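Local atomic coordinates of 3-hydroxyisobutyrate dehydrogenase (PDB entry 2CVZ), a protein that probably catalyses the NADP-dependent oxidation of 3-hydroxyisobutyrate, a step of valine breakdown. Residues Y77-S91 against R103-V116. Numbering follows the deposited sequence.
With NDP (NADPH dihydro-nicotinamide-adenine-dinucleotide phosphate), chain G.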
loop_
_atom_site.group_PDB
_atom_site.type_symbol
_atom_site.label_atom_id
_atom_site.label_comp_id
_atom_site.label_asym_id
_atom_site.label_seq_id
_atom_site.Cartn_x
_atom_site.Cartn_y
_atom_site.Cartn_z
ATOM N N TYR C 77 38.941 -8.486 -20.076
ATOM C CA TYR C 77 39.973 -8.160 -19.095
ATOM C C TYR C 77 41.428 -8.331 -19.549
ATOM O O TYR C 77 42.219 -7.392 -19.468
ATOM C CB TYR C 77 39.741 -8.961 -17.809
ATOM C CG TYR C 77 40.542 -8.455 -16.632
ATOM C CD1 TYR C 77 40.338 -7.171 -16.127
ATOM C CD2 TYR C 77 41.517 -9.250 -16.032
ATOM C CE1 TYR C 77 41.084 -6.690 -15.055
ATOM C CE2 TYR C 77 42.270 -8.780 -14.960
ATOM C CZ TYR C 77 42.049 -7.500 -14.477
ATOM O OH TYR C 77 42.798 -7.026 -13.424
ATOM N N PRO C 78 41.800 -9.526 -20.034
ATOM C CA PRO C 78 43.181 -9.750 -20.478
ATOM C C PRO C 78 43.652 -8.915 -21.671
ATOM O O PRO C 78 44.854 -8.802 -21.915
ATOM C CB PRO C 78 43.205 -11.248 -20.774
ATOM C CG PRO C 78 41.806 -11.515 -21.236
ATOM C CD PRO C 78 40.984 -10.738 -20.234
ATOM N N TYR C 79 42.711 -8.322 -22.401
ATOM C CA TYR C 79 43.051 -7.523 -23.577
ATOM C C TYR C 79 42.978 -6.013 -23.356
ATOM O O TYR C 79 43.542 -5.240 -24.133
ATOM C CB TYR C 79 42.131 -7.909 -24.736
ATOM C CG TYR C 79 42.086 -9.395 -24.994
ATOM C CD1 TYR C 79 43.210 -10.075 -25.462
ATOM C CD2 TYR C 79 40.929 -10.129 -24.742
ATOM C CE1 TYR C 79 43.182 -11.451 -25.674
ATOM C CE2 TYR C 79 40.891 -11.506 -24.948
ATOM C CZ TYR C 79 42.020 -12.161 -25.413
ATOM O OH TYR C 79 41.988 -13.521 -25.613
ATOM N N LEU C 80 42.285 -5.595 -22.299
ATOM C CA LEU C 80 42.132 -4.176 -21.990
ATOM C C LEU C 80 43.464 -3.440 -21.892
ATOM O O LEU C 80 44.418 -3.934 -21.288
ATOM C CB LEU C 80 41.353 -4.006 -20.683
ATOM C CG LEU C 80 39.898 -4.477 -20.715
ATOM C CD1 LEU C 80 39.292 -4.368 -19.325
ATOM C CD2 LEU C 80 39.113 -3.637 -21.714
ATOM N N ARG C 81 43.515 -2.252 -22.488
ATOM C CA ARG C 81 44.721 -1.433 -22.487
ATOM C C ARG C 81 44.550 -0.210 -21.595
ATOM O O ARG C 81 43.450 0.320 -21.457
ATOM C CB ARG C 81 45.050 -0.986 -23.916
ATOM C CG ARG C 81 45.279 -2.140 -24.882
ATOM C CD ARG C 81 45.479 -1.660 -26.314
ATOM N NE ARG C 81 44.333 -0.898 -26.803
ATOM C CZ ARG C 81 44.233 0.427 -26.754
ATOM N NH1 ARG C 81 45.218 1.152 -26.240
ATOM N NH2 ARG C 81 43.142 1.029 -27.210
ATOM N N GLU C 82 45.649 0.238 -20.997
ATOM C CA GLU C 82 45.625 1.396 -20.116
ATOM C C GLU C 82 45.251 2.673 -20.861
ATOM O O GLU C 82 45.683 2.894 -21.992
ATOM C CB GLU C 82 46.989 1.561 -19.440
ATOM C CG GLU C 82 47.390 0.358 -18.593
ATOM C CD GLU C 82 48.740 0.527 -17.920
ATOM O OE1 GLU C 82 49.761 0.617 -18.636
ATOM O OE2 GLU C 82 48.777 0.566 -16.672
ATOM N N GLY C 83 44.439 3.509 -20.218
ATOM C CA GLY C 83 44.020 4.754 -20.831
ATOM C C GLY C 83 42.676 4.659 -21.529
ATOM O O GLY C 83 42.197 5.639 -22.097
ATOM N N THR C 84 42.067 3.478 -21.490
ATOM C CA THR C 84 40.769 3.262 -22.119
ATOM C C THR C 84 39.629 3.650 -21.176
ATOM O O THR C 84 39.786 3.647 -19.952
ATOM C CB THR C 84 40.583 1.780 -22.531
ATOM O OG1 THR C 84 41.581 1.418 -23.495
ATOM C CG2 THR C 84 39.202 1.558 -23.138
ATOM N N TYR C 85 38.482 3.985 -21.753
ATOM C CA TYR C 85 37.318 4.361 -20.969
ATOM C C TYR C 85 36.187 3.382 -21.229
ATOM O O TYR C 85 36.002 2.913 -22.353
ATOM C CB TYR C 85 36.876 5.778 -21.329
ATOM C CG TYR C 85 37.875 6.835 -20.920
ATOM C CD1 TYR C 85 37.912 7.316 -19.612
ATOM C CD2 TYR C 85 38.799 7.337 -21.833
ATOM C CE1 TYR C 85 38.845 8.275 -19.224
ATOM C CE2 TYR C 85 39.738 8.294 -21.456
ATOM C CZ TYR C 85 39.754 8.759 -20.152
ATOM O OH TYR C 85 40.672 9.711 -19.777
ATOM N N TRP C 86 35.440 3.068 -20.177
ATOM C CA TRP C 86 34.319 2.151 -20.283
ATOM C C TRP C 86 33.060 2.920 -19.910
ATOM O O TRP C 86 32.854 3.253 -18.742
ATOM C CB TRP C 86 34.508 0.960 -19.334
ATOM C CG TRP C 86 33.548 -0.170 -19.579
ATOM C CD1 TRP C 86 32.182 -0.105 -19.585
ATOM C CD2 TRP C 86 33.883 -1.534 -19.868
ATOM N NE1 TRP C 86 31.648 -1.340 -19.862
ATOM C CE2 TRP C 86 32.669 -2.236 -20.039
ATOM C CE3 TRP C 86 35.092 -2.230 -19.998
ATOM C CZ2 TRP C 86 32.628 -3.606 -20.336
ATOM C CZ3 TRP C 86 35.053 -3.594 -20.293
ATOM C CH2 TRP C 86 33.826 -4.264 -20.458
ATOM N N VAL C 87 32.234 3.210 -20.912
ATOM C CA VAL C 87 30.988 3.941 -20.706
ATOM C C VAL C 87 29.862 2.916 -20.669
ATOM O O VAL C 87 29.500 2.338 -21.693
ATOM C CB VAL C 87 30.748 4.952 -21.851
ATOM C CG1 VAL C 87 29.423 5.685 -21.642
ATOM C CG2 VAL C 87 31.900 5.952 -21.903
ATOM N N ASP C 88 29.314 2.693 -19.480
ATOM C CA ASP C 88 28.260 1.706 -19.300
ATOM C C ASP C 88 26.851 2.301 -19.291
ATOM O O ASP C 88 26.433 2.917 -18.309
ATOM C CB ASP C 88 28.525 0.934 -18.005
ATOM C CG ASP C 88 27.598 -0.243 -17.827
ATOM O OD1 ASP C 88 27.044 -0.721 -18.838
ATOM O OD2 ASP C 88 27.440 -0.702 -16.673
ATOM N N ALA C 89 26.126 2.099 -20.391
ATOM C CA ALA C 89 24.767 2.613 -20.543
ATOM C C ALA C 89 23.718 1.650 -19.993
ATOM O O ALA C 89 22.515 1.889 -20.115
ATOM C CB ALA C 89 24.483 2.917 -22.019
ATOM N N THR C 90 24.177 0.555 -19.400
ATOM C CA THR C 90 23.272 -0.417 -18.800
ATOM C C THR C 90 22.622 0.265 -17.599
ATOM O O THR C 90 23.240 1.121 -16.970
ATOM C CB THR C 90 24.043 -1.647 -18.258
ATOM O OG1 THR C 90 24.752 -2.290 -19.323
ATOM C CG2 THR C 90 23.086 -2.641 -17.604
ATOM N N SER C 91 21.375 -0.081 -17.297
ATOM C CA SER C 91 20.737 0.465 -16.105
ATOM C C SER C 91 21.224 -0.543 -15.068
ATOM O O SER C 91 20.594 -1.581 -14.846
ATOM C CB SER C 91 19.214 0.429 -16.228
ATOM O OG SER C 91 18.765 1.387 -17.172
ATOM N N ARG C 103 37.899 -3.068 -10.242
ATOM C CA ARG C 103 38.470 -4.169 -11.005
ATOM C C ARG C 103 39.080 -3.669 -12.314
ATOM O O ARG C 103 40.221 -3.998 -12.642
ATOM C CB ARG C 103 37.376 -5.200 -11.294
ATOM C CG ARG C 103 37.766 -6.310 -12.253
ATOM C CD ARG C 103 38.861 -7.195 -11.688
ATOM N NE ARG C 103 39.024 -8.405 -12.488
ATOM C CZ ARG C 103 39.911 -9.359 -12.228
ATOM N NH1 ARG C 103 40.726 -9.246 -11.186
ATOM N NH2 ARG C 103 39.978 -10.432 -13.006
ATOM N N LEU C 104 38.319 -2.869 -13.056
ATOM C CA LEU C 104 38.788 -2.329 -14.328
ATOM C C LEU C 104 39.986 -1.408 -14.144
ATOM O O LEU C 104 40.854 -1.318 -15.015
ATOM C CB LEU C 104 37.658 -1.565 -15.027
ATOM C CG LEU C 104 36.512 -2.412 -15.586
ATOM C CD1 LEU C 104 35.396 -1.508 -16.088
ATOM C CD2 LEU C 104 37.033 -3.296 -16.709
ATOM N N ARG C 105 40.031 -0.731 -13.004
ATOM C CA ARG C 105 41.118 0.189 -12.704
ATOM C C ARG C 105 42.445 -0.558 -12.650
ATOM O O ARG C 105 43.511 0.036 -12.810
ATOM C CB ARG C 105 40.843 0.888 -11.372
ATOM C CG ARG C 105 41.570 2.204 -11.180
ATOM C CD ARG C 105 40.642 3.201 -10.506
ATOM N NE ARG C 105 40.082 2.666 -9.267
ATOM C CZ ARG C 105 38.946 3.082 -8.715
ATOM N NH1 ARG C 105 38.238 4.044 -9.295
ATOM N NH2 ARG C 105 38.517 2.537 -7.584
ATOM N N GLU C 106 42.372 -1.869 -12.430
ATOM C CA GLU C 106 43.565 -2.705 -12.362
ATOM C C GLU C 106 44.267 -2.768 -13.720
ATOM O O GLU C 106 45.450 -3.103 -13.801
ATOM C CB GLU C 106 43.194 -4.123 -11.905
ATOM C CG GLU C 106 42.646 -4.205 -10.481
ATOM C CD GLU C 106 42.284 -5.626 -10.072
ATOM O OE1 GLU C 106 43.159 -6.513 -10.149
ATOM O OE2 GLU C 106 41.124 -5.857 -9.667
ATOM N N LYS C 107 43.528 -2.440 -14.777
ATOM C CA LYS C 107 44.060 -2.452 -16.140
ATOM C C LYS C 107 44.229 -1.045 -16.705
ATOM O O LYS C 107 44.533 -0.877 -17.890
ATOM C CB LYS C 107 43.130 -3.246 -17.060
ATOM C CG LYS C 107 43.166 -4.751 -16.861
ATOM C CD LYS C 107 44.495 -5.333 -17.312
ATOM C CE LYS C 107 44.474 -6.850 -17.259
ATOM N NZ LYS C 107 45.729 -7.437 -17.800
ATOM N N GLY C 108 44.029 -0.039 -15.861
ATOM C CA GLY C 108 44.156 1.336 -16.310
ATOM C C GLY C 108 42.925 1.804 -17.067
ATOM O O GLY C 108 42.977 2.791 -17.802
ATOM N N VAL C 109 41.816 1.092 -16.890
ATOM C CA VAL C 109 40.559 1.433 -17.554
ATOM C C VAL C 109 39.648 2.201 -16.603
ATOM O O VAL C 109 39.462 1.802 -15.453
ATOM C CB VAL C 109 39.822 0.164 -18.034
ATOM C CG1 VAL C 109 38.477 0.537 -18.642
ATOM C CG2 VAL C 109 40.674 -0.573 -19.054
ATOM N N THR C 110 39.079 3.298 -17.088
ATOM C CA THR C 110 38.195 4.124 -16.274
ATOM C C THR C 110 36.726 3.876 -16.591
ATOM O O THR C 110 36.254 4.170 -17.692
ATOM C CB THR C 110 38.505 5.615 -16.470
ATOM O OG1 THR C 110 39.870 5.863 -16.109
ATOM C CG2 THR C 110 37.592 6.472 -15.602
ATOM N N TYR C 111 36.012 3.330 -15.610
ATOM C CA TYR C 111 34.592 3.028 -15.748
ATOM C C TYR C 111 33.734 4.225 -15.359
ATOM O O TYR C 111 34.058 4.967 -14.429
ATOM C CB TYR C 111 34.217 1.841 -14.854
ATOM C CG TYR C 111 32.737 1.503 -14.833
ATOM C CD1 TYR C 111 32.208 0.535 -15.688
ATOM C CD2 TYR C 111 31.865 2.146 -13.947
ATOM C CE1 TYR C 111 30.849 0.208 -15.660
ATOM C CE2 TYR C 111 30.504 1.828 -13.913
ATOM C CZ TYR C 111 30.005 0.858 -14.768
ATOM O OH TYR C 111 28.670 0.524 -14.719
ATOM N N LEU C 112 32.634 4.396 -16.081
ATOM C CA LEU C 112 31.690 5.472 -15.815
ATOM C C LEU C 112 30.299 4.908 -16.028
ATOM O O LEU C 112 30.045 4.280 -17.056
ATOM C CB LEU C 112 31.898 6.635 -16.788
ATOM C CG LEU C 112 33.206 7.424 -16.721
ATOM C CD1 LEU C 112 33.223 8.464 -17.824
ATOM C CD2 LEU C 112 33.333 8.088 -15.362
ATOM N N ASP C 113 29.402 5.081 -15.062
ATOM C CA ASP C 113 28.053 4.594 -15.293
ATOM C C ASP C 113 27.357 5.696 -16.071
ATOM O O ASP C 113 27.394 6.865 -15.687
ATOM C CB ASP C 113 27.292 4.256 -13.993
ATOM C CG ASP C 113 27.581 5.206 -12.845
ATOM O OD1 ASP C 113 26.632 5.514 -12.091
ATOM O OD2 ASP C 113 28.744 5.618 -12.666
ATOM N N ALA C 114 26.754 5.325 -17.193
ATOM C CA ALA C 114 26.077 6.295 -18.033
ATOM C C ALA C 114 24.722 5.803 -18.524
ATOM O O ALA C 114 24.466 5.761 -19.730
ATOM C CB ALA C 114 26.969 6.652 -19.221
ATOM N N PRO C 115 23.835 5.415 -17.593
ATOM C CA PRO C 115 22.508 4.940 -17.998
ATOM C C PRO C 115 21.765 6.057 -18.730
ATOM O O PRO C 115 22.103 7.235 -18.587
ATOM C CB PRO C 115 21.855 4.546 -16.673
ATOM C CG PRO C 115 22.530 5.442 -15.676
ATOM C CD PRO C 115 23.973 5.415 -16.126
ATOM N N VAL C 116 20.746 5.698 -19.504
ATOM C CA VAL C 116 20.031 6.704 -20.276
ATOM C C VAL C 116 18.514 6.651 -20.159
ATOM O O VAL C 116 17.946 5.703 -19.624
ATOM C CB VAL C 116 20.398 6.575 -21.771
ATOM C CG1 VAL C 116 21.903 6.758 -21.960
ATOM C CG2 VAL C 116 19.979 5.203 -22.288
HETATM P PA NDP G . 17.372 -5.831 -25.070
HETATM O O1A NDP G . 16.762 -5.352 -26.282
HETATM O O2A NDP G . 16.827 -6.981 -24.265
HETATM O O5B NDP G . 18.935 -6.131 -25.456
HETATM C C5B NDP G . 19.821 -6.671 -24.468
HETATM C C4B NDP G . 21.144 -6.790 -25.210
HETATM O O4B NDP G . 22.073 -7.383 -24.262
HETATM C C3B NDP G . 21.167 -7.628 -26.447
HETATM O O3B NDP G . 22.085 -7.036 -27.403
HETATM C C2B NDP G . 21.684 -8.943 -26.007
HETATM O O2B NDP G . 22.236 -9.823 -26.989
HETATM C C1B NDP G . 22.610 -8.528 -24.907
HETATM N N9A NDP G . 22.850 -9.617 -23.921
HETATM C C8A NDP G . 21.923 -10.249 -23.059
HETATM N N7A NDP G . 22.515 -11.170 -22.325
HETATM C C5A NDP G . 23.834 -11.165 -22.686
HETATM C C6A NDP G . 24.971 -11.899 -22.279
HETATM N N6A NDP G . 24.862 -12.838 -21.337
HETATM N N1A NDP G . 26.172 -11.640 -22.853
HETATM C C2A NDP G . 26.277 -10.687 -23.807
HETATM N N3A NDP G . 25.267 -9.938 -24.263
HETATM C C4A NDP G . 24.056 -10.227 -23.655
HETATM O O3 NDP G . 17.583 -4.647 -24.056
HETATM P PN NDP G . 17.307 -3.074 -24.025
HETATM O O1N NDP G . 15.858 -2.895 -24.168
HETATM O O2N NDP G . 18.252 -2.529 -25.055
HETATM O O5D NDP G . 17.895 -2.705 -22.587
HETATM C C5D NDP G . 19.323 -2.807 -22.277
HETATM C C4D NDP G . 19.583 -1.909 -21.029
HETATM O O4D NDP G . 19.063 -0.613 -21.317
HETATM C C3D NDP G . 18.806 -2.390 -19.800
HETATM O O3D NDP G . 19.628 -2.226 -18.635
HETATM C C2D NDP G . 17.556 -1.550 -19.791
HETATM O O2D NDP G . 16.979 -1.564 -18.497
HETATM C C1D NDP G . 18.210 -0.181 -20.254
HETATM N N1N NDP G . 17.249 0.810 -20.830
HETATM C C2N NDP G . 16.238 0.336 -21.711
HETATM C C3N NDP G . 15.338 1.339 -22.257
HETATM C C7N NDP G . 14.271 0.943 -23.182
HETATM O O7N NDP G . 13.283 1.664 -23.435
HETATM N N7N NDP G . 14.332 -0.242 -23.820
HETATM C C4N NDP G . 15.516 2.681 -21.891
HETATM C C5N NDP G . 16.497 3.107 -21.042
HETATM C C6N NDP G . 17.365 2.174 -20.511
HETATM P P2B NDP G . 21.386 -10.708 -27.943
HETATM O O1X NDP G . 22.308 -11.815 -28.265
HETATM O O2X NDP G . 20.998 -9.892 -29.126
HETATM O O3X NDP G . 20.146 -11.214 -27.208
HETATM O O HOH W 1 41.480 5.480 -18.179
HETATM O O HOH W 2 20.281 2.819 -19.139
#
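The ring of Tyr-77 is sandwiched between two basic side chains. On one face the guanidinium of Arg-103 lies almost flat, planes 7° apart and CZ 3.9 Å from the ring centroid, a stacked cation-pi pair; on the opposite face the chain of Lys-107 passes across, its CE making a CH-pi contact 3.8 Å from the centroid. The first torsion (chi1 -166°) turns the ring toward 103-107, between the two basic chains, and its OH ends 3.3 Å from Glu-106 CB near the ring plane. With an alanine here, the Arg-103 guanidinium would probably lose its stacking surface and turn freely, and Lys-107 its CH-pi partner.

Deeper in, apolar side chains take over: Leu-80 CD1 meets Leu-104 CD2 at 3.6 Å, and Leu-104 also lies against the indole of Trp-86, whose NE1 is bonded to Thr-61. The indole and the Tyr-111 ring approach obliquely, planes 35° apart. Beyond them, Tyr-111 OH donates to the anti lone pair of Asp-88 OD2 (2.6 Å) and also bonds His-162. OD1 accepts from Thr-90 N, which closes an Asx turn, and from Thr-90 OG1, and also bonds Thr-61 OG1, so both oxygens of this buried carboxylate are held.

Strands 85-88 and 110-113 run parallel, joined by bonds such as Trp-86 N to Thr-110 O (2.8 Å). Gly-108, with the positive phi that favours glycine, is the C-prime residue of a Schellman motif ending the helix; a CB here would run into Glu-82 CG, and its O receives Gly-83 N. Past the strand end, Ser-91 N donates to NADPH O3D (3.1 Å). The parallel strands 85-88 and 110-117, linked by helix 94-105, form a beta-alpha-beta unit of the Rossmann-type dinucleotide-binding domain, with the cofactor at the C-terminal end of strand 85-88.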